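Local coordinates for SusD superfamily protein (Bacteroides thetaiotaomicron, PDB 3MCX) that probably binds glycans at the outer membrane as a SusD-family lipoprotein and carries zinc ions in this crystal, its exact role being unknown, at residues D383-R388 against S393-T398; E376-L381 against E399-D404; L301-K306 against I406-R411. All blocks are in the same frame, centred on the assembly; numbering follows the deposited sequence. Where two conformers were deposited one is given.

Interaction 1 of 3, residues D383-R388 against S393-T398. With ZN (zinc ion), chain E; ZN (zinc ion), chain F.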
# COMPACT_ATOMS: atom_id res chain seq x y z
N ASP A 383 17.01 7.28 12.60
CA ASP A 383 16.00 8.35 12.69
C ASP A 383 14.63 7.81 13.04
O ASP A 383 13.86 8.46 13.71
CB ASP A 383 15.91 9.13 11.37
CG ASP A 383 16.98 10.19 11.25
OD1 ASP A 383 17.23 10.89 12.24
OD2 ASP A 383 17.59 10.32 10.14
N ILE A 384 14.32 6.61 12.60
CA ILE A 384 13.07 5.96 12.96
C ILE A 384 13.20 5.37 14.35
O ILE A 384 12.44 5.72 15.24
CB ILE A 384 12.65 4.92 11.92
CG1 ILE A 384 12.52 5.55 10.52
CG2 ILE A 384 11.35 4.25 12.38
CD1 ILE A 384 11.57 6.74 10.39
N ILE A 385 14.19 4.50 14.55
CA ILE A 385 14.36 3.80 15.84
C ILE A 385 14.36 4.80 17.00
O ILE A 385 13.64 4.60 17.98
CB ILE A 385 15.62 2.89 15.86
CG1 ILE A 385 15.49 1.73 14.86
CG2 ILE A 385 15.82 2.26 17.26
CD1 ILE A 385 16.82 0.92 14.69
N SER A 386 15.15 5.86 16.88
CA SER A 386 15.32 6.82 17.98
C SER A 386 14.05 7.58 18.34
O SER A 386 13.96 8.12 19.45
CB SER A 386 16.41 7.84 17.67
OG SER A 386 16.04 8.67 16.59
N ARG A 387 13.10 7.63 17.40
CA ARG A 387 11.80 8.28 17.61
C ARG A 387 10.69 7.32 17.99
O ARG A 387 9.50 7.70 18.05
CB ARG A 387 11.42 9.11 16.36
CG ARG A 387 12.30 10.32 16.11
CD ARG A 387 11.93 11.00 14.82
NE ARG A 387 12.62 12.26 14.62
CZ ARG A 387 13.88 12.38 14.20
NH1 ARG A 387 14.60 11.32 13.85
NH2 ARG A 387 14.40 13.58 14.07
N ARG A 388 11.03 6.05 18.20
CA ARG A 388 10.04 5.02 18.50
C ARG A 388 10.31 4.27 19.80
O ARG A 388 9.48 3.48 20.27
CB ARG A 388 9.91 4.04 17.33
CG ARG A 388 9.52 4.69 16.02
CD ARG A 388 8.12 5.24 16.04
NE ARG A 388 7.84 5.76 14.74
CZ ARG A 388 7.96 7.04 14.38
NH1 ARG A 388 8.28 7.95 15.27
NH2 ARG A 388 7.70 7.35 13.12
N SER A 393 20.16 1.46 23.06
CA SER A 393 20.84 0.30 22.49
C SER A 393 20.12 -0.31 21.31
O SER A 393 20.69 -1.16 20.63
CB SER A 393 21.10 -0.78 23.56
OG SER A 393 19.88 -1.42 23.91
N GLN A 394 18.87 0.08 21.06
CA GLN A 394 18.15 -0.38 19.86
C GLN A 394 18.70 0.22 18.59
O GLN A 394 18.52 -0.35 17.51
CB GLN A 394 16.64 -0.11 19.93
CG GLN A 394 15.97 -0.83 21.08
CD GLN A 394 15.91 -2.34 20.89
OE1 GLN A 394 15.81 -2.81 19.76
NE2 GLN A 394 16.02 -3.09 22.00
N GLN A 395 19.32 1.39 18.69
CA GLN A 395 19.93 2.02 17.52
C GLN A 395 21.10 1.18 17.03
O GLN A 395 21.79 0.53 17.80
CB GLN A 395 20.37 3.45 17.83
CG GLN A 395 19.16 4.35 18.05
CD GLN A 395 19.52 5.75 18.39
OE1 GLN A 395 20.22 6.43 17.62
NE2 GLN A 395 19.04 6.23 19.55
N VAL A 396 21.29 1.20 15.71
CA VAL A 396 22.32 0.38 15.08
C VAL A 396 23.64 1.11 14.86
O VAL A 396 23.68 2.34 14.68
CB VAL A 396 21.83 -0.17 13.71
CG1 VAL A 396 20.58 -1.02 13.90
CG2 VAL A 396 21.55 0.99 12.74
N SER A 397 24.71 0.33 14.93
CA SER A 397 26.03 0.70 14.45
C SER A 397 26.23 0.02 13.11
O SER A 397 25.40 -0.76 12.69
CB SER A 397 27.11 0.17 15.40
OG SER A 397 26.99 -1.26 15.44
N THR A 398 27.37 0.27 12.45
CA THR A 398 27.64 -0.41 11.17
C THR A 398 27.58 -1.93 11.33
O THR A 398 27.02 -2.61 10.46
CB THR A 398 28.99 0.04 10.55
OG1 THR A 398 28.93 1.46 10.34
CG2 THR A 398 29.20 -0.64 9.17
ZN ZN E . 18.27 12.64 12.18
ZN ZN F . 19.37 -0.89 26.10
O HOH W 1 20.31 1.07 26.17
O HOH W 2 18.24 -2.84 25.95
O HOH W 3 21.08 -1.72 26.87
O HOH W 4 18.67 -0.42 28.05

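Interaction 2 of 3, residues E376-L381 against E399-D404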
# COMPACT_ATOMS: atom_id res chain seq x y z
N GLU A 376 25.25 7.00 6.06
CA GLU A 376 24.06 7.84 5.87
C GLU A 376 22.78 7.01 5.97
O GLU A 376 21.80 7.39 6.63
CB GLU A 376 24.15 8.59 4.52
CG GLU A 376 23.06 9.61 4.32
CD GLU A 376 23.24 10.41 3.05
OE1 GLU A 376 23.07 9.82 1.97
OE2 GLU A 376 23.54 11.62 3.16
N ALA A 377 22.77 5.87 5.29
CA ALA A 377 21.65 4.93 5.33
C ALA A 377 21.31 4.42 6.75
O ALA A 377 20.12 4.36 7.15
CB ALA A 377 21.93 3.75 4.38
N GLN A 378 22.35 4.07 7.49
CA GLN A 378 22.22 3.61 8.87
C GLN A 378 21.60 4.73 9.72
O GLN A 378 20.71 4.49 10.55
CB GLN A 378 23.62 3.15 9.30
CG GLN A 378 24.05 3.38 10.66
CD GLN A 378 25.54 3.11 10.79
OE1 GLN A 378 26.17 2.53 9.89
NE2 GLN A 378 26.11 3.52 11.89
N GLY A 379 21.99 5.96 9.43
CA GLY A 379 21.42 7.13 10.11
C GLY A 379 19.93 7.23 9.90
O GLY A 379 19.20 7.57 10.82
N TYR A 380 19.47 6.92 8.69
CA TYR A 380 18.04 7.01 8.42
C TYR A 380 17.25 5.95 9.18
O TYR A 380 16.12 6.21 9.65
CB TYR A 380 17.74 6.92 6.92
CG TYR A 380 18.32 8.06 6.10
CD1 TYR A 380 18.31 9.38 6.58
CD2 TYR A 380 18.86 7.83 4.84
CE1 TYR A 380 18.84 10.42 5.82
CE2 TYR A 380 19.37 8.86 4.08
CZ TYR A 380 19.36 10.15 4.56
OH TYR A 380 19.87 11.19 3.79
N LEU A 381 17.80 4.75 9.29
CA LEU A 381 17.18 3.73 10.14
C LEU A 381 17.10 4.23 11.58
O LEU A 381 16.07 4.10 12.23
CB LEU A 381 17.94 2.40 10.09
CG LEU A 381 17.26 1.30 10.93
CD1 LEU A 381 15.82 1.00 10.47
CD2 LEU A 381 18.16 0.03 10.99
N GLU A 399 28.07 -2.45 12.45
CA GLU A 399 28.05 -3.90 12.70
C GLU A 399 26.64 -4.48 12.87
O GLU A 399 26.40 -5.63 12.49
CB GLU A 399 28.94 -4.28 13.89
CG GLU A 399 28.64 -3.57 15.21
N THR A 400 25.71 -3.72 13.46
CA THR A 400 24.36 -4.21 13.71
C THR A 400 23.34 -3.71 12.68
O THR A 400 22.18 -4.03 12.73
CB THR A 400 23.88 -3.88 15.15
OG1 THR A 400 23.92 -2.45 15.35
CG2 THR A 400 24.80 -4.57 16.18
N PHE A 401 23.81 -2.95 11.70
CA PHE A 401 22.99 -2.48 10.61
C PHE A 401 22.86 -3.59 9.56
O PHE A 401 23.66 -3.64 8.61
CB PHE A 401 23.61 -1.22 10.00
CG PHE A 401 22.79 -0.57 8.89
CD1 PHE A 401 21.42 -0.38 9.00
CD2 PHE A 401 23.44 -0.05 7.76
CE1 PHE A 401 20.68 0.24 7.99
CE2 PHE A 401 22.69 0.56 6.73
CZ PHE A 401 21.33 0.73 6.87
N THR A 402 21.89 -4.46 9.77
CA THR A 402 21.66 -5.62 8.90
C THR A 402 20.32 -5.48 8.18
O THR A 402 19.41 -4.74 8.60
CB THR A 402 21.61 -6.90 9.71
OG1 THR A 402 20.45 -6.86 10.53
CG2 THR A 402 22.90 -7.08 10.60
N LEU A 403 20.13 -6.22 7.10
CA LEU A 403 18.85 -6.26 6.42
C LEU A 403 17.73 -6.70 7.37
O LEU A 403 16.68 -6.10 7.39
CB LEU A 403 18.94 -7.17 5.20
CG LEU A 403 17.66 -7.27 4.38
CD1 LEU A 403 17.19 -5.91 3.82
CD2 LEU A 403 17.84 -8.33 3.23
N ASP A 404 17.96 -7.75 8.15
CA ASP A 404 16.92 -8.23 9.05
C ASP A 404 16.51 -7.14 10.01
O ASP A 404 15.34 -6.98 10.32
CB ASP A 404 17.40 -9.45 9.84
CG ASP A 404 16.28 -10.06 10.69
OD1 ASP A 404 15.23 -10.42 10.13
OD2 ASP A 404 16.48 -10.13 11.92

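Interaction 3 of 3, residues L301-K306 against I406-R411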
# COMPACT_ATOMS: atom_id res chain seq x y z
N LEU A 301 6.96 -7.09 18.34
CA LEU A 301 6.86 -5.79 19.05
C LEU A 301 7.29 -5.89 20.51
O LEU A 301 7.92 -4.98 21.06
CB LEU A 301 5.43 -5.25 18.96
CG LEU A 301 5.27 -3.74 19.11
CD1 LEU A 301 5.98 -2.94 17.99
CD2 LEU A 301 3.77 -3.41 19.09
N ASN A 302 7.03 -7.04 21.14
CA ASN A 302 7.42 -7.28 22.51
C ASN A 302 8.93 -7.48 22.71
O ASN A 302 9.40 -7.57 23.85
CB ASN A 302 6.62 -8.45 23.11
CG ASN A 302 5.18 -8.06 23.44
OD1 ASN A 302 4.91 -6.90 23.74
ND2 ASN A 302 4.25 -9.03 23.39
N GLU A 303 9.70 -7.55 21.61
CA GLU A 303 11.17 -7.60 21.74
C GLU A 303 11.69 -6.30 22.37
O GLU A 303 12.79 -6.29 22.93
CB GLU A 303 11.87 -7.87 20.39
CG GLU A 303 11.55 -9.25 19.85
CD GLU A 303 12.15 -9.55 18.50
OE1 GLU A 303 12.99 -8.78 17.99
OE2 GLU A 303 11.77 -10.59 17.90
N ASP A 304 10.92 -5.22 22.27
CA ASP A 304 11.27 -3.96 22.95
C ASP A 304 10.06 -3.42 23.71
O ASP A 304 9.17 -2.83 23.10
CB ASP A 304 11.83 -2.93 21.94
CG ASP A 304 12.19 -1.60 22.60
OD1 ASP A 304 12.13 -1.51 23.84
OD2 ASP A 304 12.51 -0.64 21.85
N PRO A 305 10.02 -3.61 25.03
CA PRO A 305 8.89 -3.10 25.81
C PRO A 305 8.75 -1.58 25.86
O PRO A 305 7.67 -1.10 26.23
CB PRO A 305 9.13 -3.65 27.23
CG PRO A 305 10.26 -4.56 27.14
CD PRO A 305 10.93 -4.46 25.83
N LYS A 306 9.80 -0.84 25.48
CA LYS A 306 9.78 0.64 25.50
C LYS A 306 9.28 1.24 24.18
O LYS A 306 9.26 2.47 24.02
CB LYS A 306 11.20 1.18 25.77
CG LYS A 306 11.87 0.64 27.04
CD LYS A 306 11.09 0.95 28.25
CE LYS A 306 11.91 0.61 29.49
NZ LYS A 306 11.15 0.86 30.74
N ILE A 406 16.51 -3.88 9.51
CA ILE A 406 15.68 -2.96 8.77
C ILE A 406 14.27 -3.53 8.56
O ILE A 406 13.25 -2.85 8.76
CB ILE A 406 16.28 -2.62 7.39
CG1 ILE A 406 17.64 -1.92 7.54
CG2 ILE A 406 15.32 -1.75 6.60
CD1 ILE A 406 18.38 -1.81 6.19
N LEU A 407 14.21 -4.79 8.15
CA LEU A 407 12.93 -5.43 7.86
C LEU A 407 12.06 -5.58 9.12
O LEU A 407 10.85 -5.40 9.03
CB LEU A 407 13.17 -6.77 7.13
CG LEU A 407 13.84 -6.62 5.75
CD1 LEU A 407 13.87 -8.02 5.05
CD2 LEU A 407 13.14 -5.62 4.82
N LYS A 408 12.69 -5.91 10.26
CA LYS A 408 11.98 -5.84 11.54
C LYS A 408 11.41 -4.45 11.82
O LYS A 408 10.26 -4.33 12.21
CB LYS A 408 12.88 -6.24 12.70
CG LYS A 408 13.15 -7.74 12.84
CD LYS A 408 13.90 -8.05 14.13
CE LYS A 408 14.03 -9.52 14.46
NZ LYS A 408 14.62 -9.76 15.82
N GLU A 409 12.20 -3.41 11.62
CA GLU A 409 11.70 -2.06 11.87
C GLU A 409 10.55 -1.72 10.96
O GLU A 409 9.56 -1.08 11.39
CB GLU A 409 12.83 -1.04 11.72
CG GLU A 409 12.54 0.29 12.41
CD GLU A 409 12.36 0.15 13.90
OE1 GLU A 409 12.88 -0.81 14.51
OE2 GLU A 409 11.72 1.05 14.46
N ARG A 410 10.63 -2.12 9.69
CA ARG A 410 9.53 -1.88 8.76
C ARG A 410 8.25 -2.57 9.18
O ARG A 410 7.16 -2.01 9.06
CB ARG A 410 9.88 -2.34 7.34
CG ARG A 410 10.99 -1.50 6.64
CD ARG A 410 11.31 -2.04 5.23
NE ARG A 410 10.14 -1.91 4.37
CZ ARG A 410 9.81 -0.86 3.62
NH1 ARG A 410 10.64 0.17 3.46
NH2 ARG A 410 8.68 -0.89 2.99
N ARG A 411 8.37 -3.81 9.66
CA ARG A 411 7.19 -4.55 10.14
C ARG A 411 6.54 -3.80 11.32
O ARG A 411 5.31 -3.69 11.39
CB ARG A 411 7.55 -5.98 10.53
CG ARG A 411 7.75 -6.85 9.28
CD ARG A 411 8.39 -8.15 9.67
NE ARG A 411 7.53 -8.96 10.53
CZ ARG A 411 7.94 -10.02 11.22
NH1 ARG A 411 9.22 -10.41 11.18
NH2 ARG A 411 7.07 -10.70 11.97
O HOH W 5 12.50 -12.01 15.91

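Interaction 1 of 3, residues D383-R388 against S393-T398
The carboxamide of Gln395 turns one of its flat faces to Ser386, whose CB sits over that face, 3.6 Å from NE2 and a little farther from OE1. This is plain packing of a methylene on an amide; the hydroxyl of Ser386 looks to Asn382 O. Within 383-388 a second flat group, the guanidinium of Arg387, has CA of Asp383 at its edge, in its plane. There NH1 grips two oxygens of Asp383: the backbone O at 3.0 Å and, through a salt bridge, OD1, reached on the anti side of the carboxylate, well out of its plane (31°).

The centre of the contact is Ile385. Its CG1 is anti to the carbonyl carbon (chi1 -65°) and the chain then runs on extended, which brings CD1 to 3.5 Å from the backbone O of Gln394 and 4.3 Å from CG1 of Val396. The branch methyl CG2 packs on CB of Gln394 at 3.7 Å, the two side chains crossing at about a right angle. Gln394 then bends off at chi2, and its amide finds Asp391 through NE2.

So the chain leaving helix 374-385 folds back and lays 393-398 over the helix end; the nearby polar tie is Val396 N to Asn382 OD1. Each segment also binds a zinc ion. OD1 of Asp383 binds one at 2.0 Å, with OD2 well behind, so the carboxylate is monodentate and its OD1 shared between metal and arginine. Ser393 OG holds the other at 2.3 Å; four of its six ligands are waters, so the protein supplies only this OG and Asp391 OD1. The joining of the two segments rests mostly on van der Waals packing round Ile385, with Ser386 on Gln395 beside it.

Interaction 2 of 3, residues E376-L381 against E399-D404
Phe401 lies with one face of its ring flat against helix 374-385, directly over Gln378. CA of Gln378 stands 3.7 Å from the ring centroid and only 13° off the ring normal, a CH-pi contact made by the backbone itself. CB of the same residue covers the CD2 side of that face, at 3.6 Å, while its backbone N lies near CZ. The ring gets there because CG is anti to the backbone N (chi1 -177°), so that the side chain stretches straight out from the loop to the helix.

Two apolar neighbours frame it. Leu381, one turn further along, meets the edge rather than the face: its CD2 lies near the ring plane, 3.8 Å from CD1 of Phe401. The backbone C of Ala377 comes obliquely at the CZ end, with CB 4.0 Å from CZ. Val396, Leu368 and Ile406 also touch the ring, so it is enclosed by the loop, helix 356-370 and helix 403-414 as well. The amide of Gln378 runs on past the phenyl group, its OE1 paired with Thr398 OG1.

Phe401 is also the centre of an inverse gamma turn, and Thr402 next to it is the N-cap of helix 403-414, its OG1 bonded to Arg405 N. The aromatic is thus planted just before the new helix begins and pins that start to the preceding helix. Everything across this contact is dispersion and weak CH-pi attraction; the CA-H of Gln378, drawn upon by its two peptide groups, probably carries a slight positive charge that suits the pi cloud beneath it.

Interaction 3 of 3, residues L301-K306 against I406-R411
NZ of Lys408 is gripped from two quarters: it donates to OE1 of Glu303 at 2.9 Å, a salt bridge, and to water 5 at 3.1 Å. That same water donates to the other carboxylate oxygen, OE2 of Glu303, at 2.6 Å. Ammonium, water and carboxylate therefore close a small ring in which both oxygens of the glutamate are engaged, one directly and one through the water. The lysine reaches OE1 on its syn side, 16° out of the carboxylate plane.

Both side chains have to stretch for this. Lys408 starts with CG anti to the carbonyl carbon (chi1 -75°) and stays extended to its tip, pointing straight out from helix 403-414; Glu303 is extended too, and the pair cross at about a right angle. Little else touches: CE of Lys408 comes no nearer than 3.8 Å to OE1, and the buried surface is small.

The glutamate is presented by a firmly folded loop. Leu301 to Asp304 form a type I beta turn, closed by Asp304 N on Leu301 O, and Glu303 sits in its third position. Asp304 continues with an Asx turn, its OD1 accepting from Lys306 N at 2.9 Å, from above the carboxylate plane, while OD2 takes Thr389 OG1. With an alanine in place of Lys408, the one side chain of 406-411 that meets 301-306 would be gone, and Glu303 would probably be left without this countercharge and freer to turn.

This bridge joins the loop after helix 295-301 to a helix about a hundred residues later. Being on the surface, with a water already inside the ring, the ion pair is probably well screened and worth less than a buried one; it ties the loop by charge, without an apolar core.

Going from the N terminus, the loop 301-306 comes first and waits for its partner until 406-411, so interaction 3 closes the longest loop, spanning helices 356-370 and 374-385. Inside it, interaction 2 closes a shorter one from 376-381 to 399-404, and inside that interaction 1 makes the tightest return, 383-388 to 393-398. The three are nested and none cross. Neighbouring atoms join them: Thr398 OG1 probably bonds Gln378 OE1, Phe401 packs on Ile406, and Ile385 on Glu409. Together they hold the linker and helix 403-414 against helix 374-385, and fasten the earlier loop to the same corner of the SusD fold.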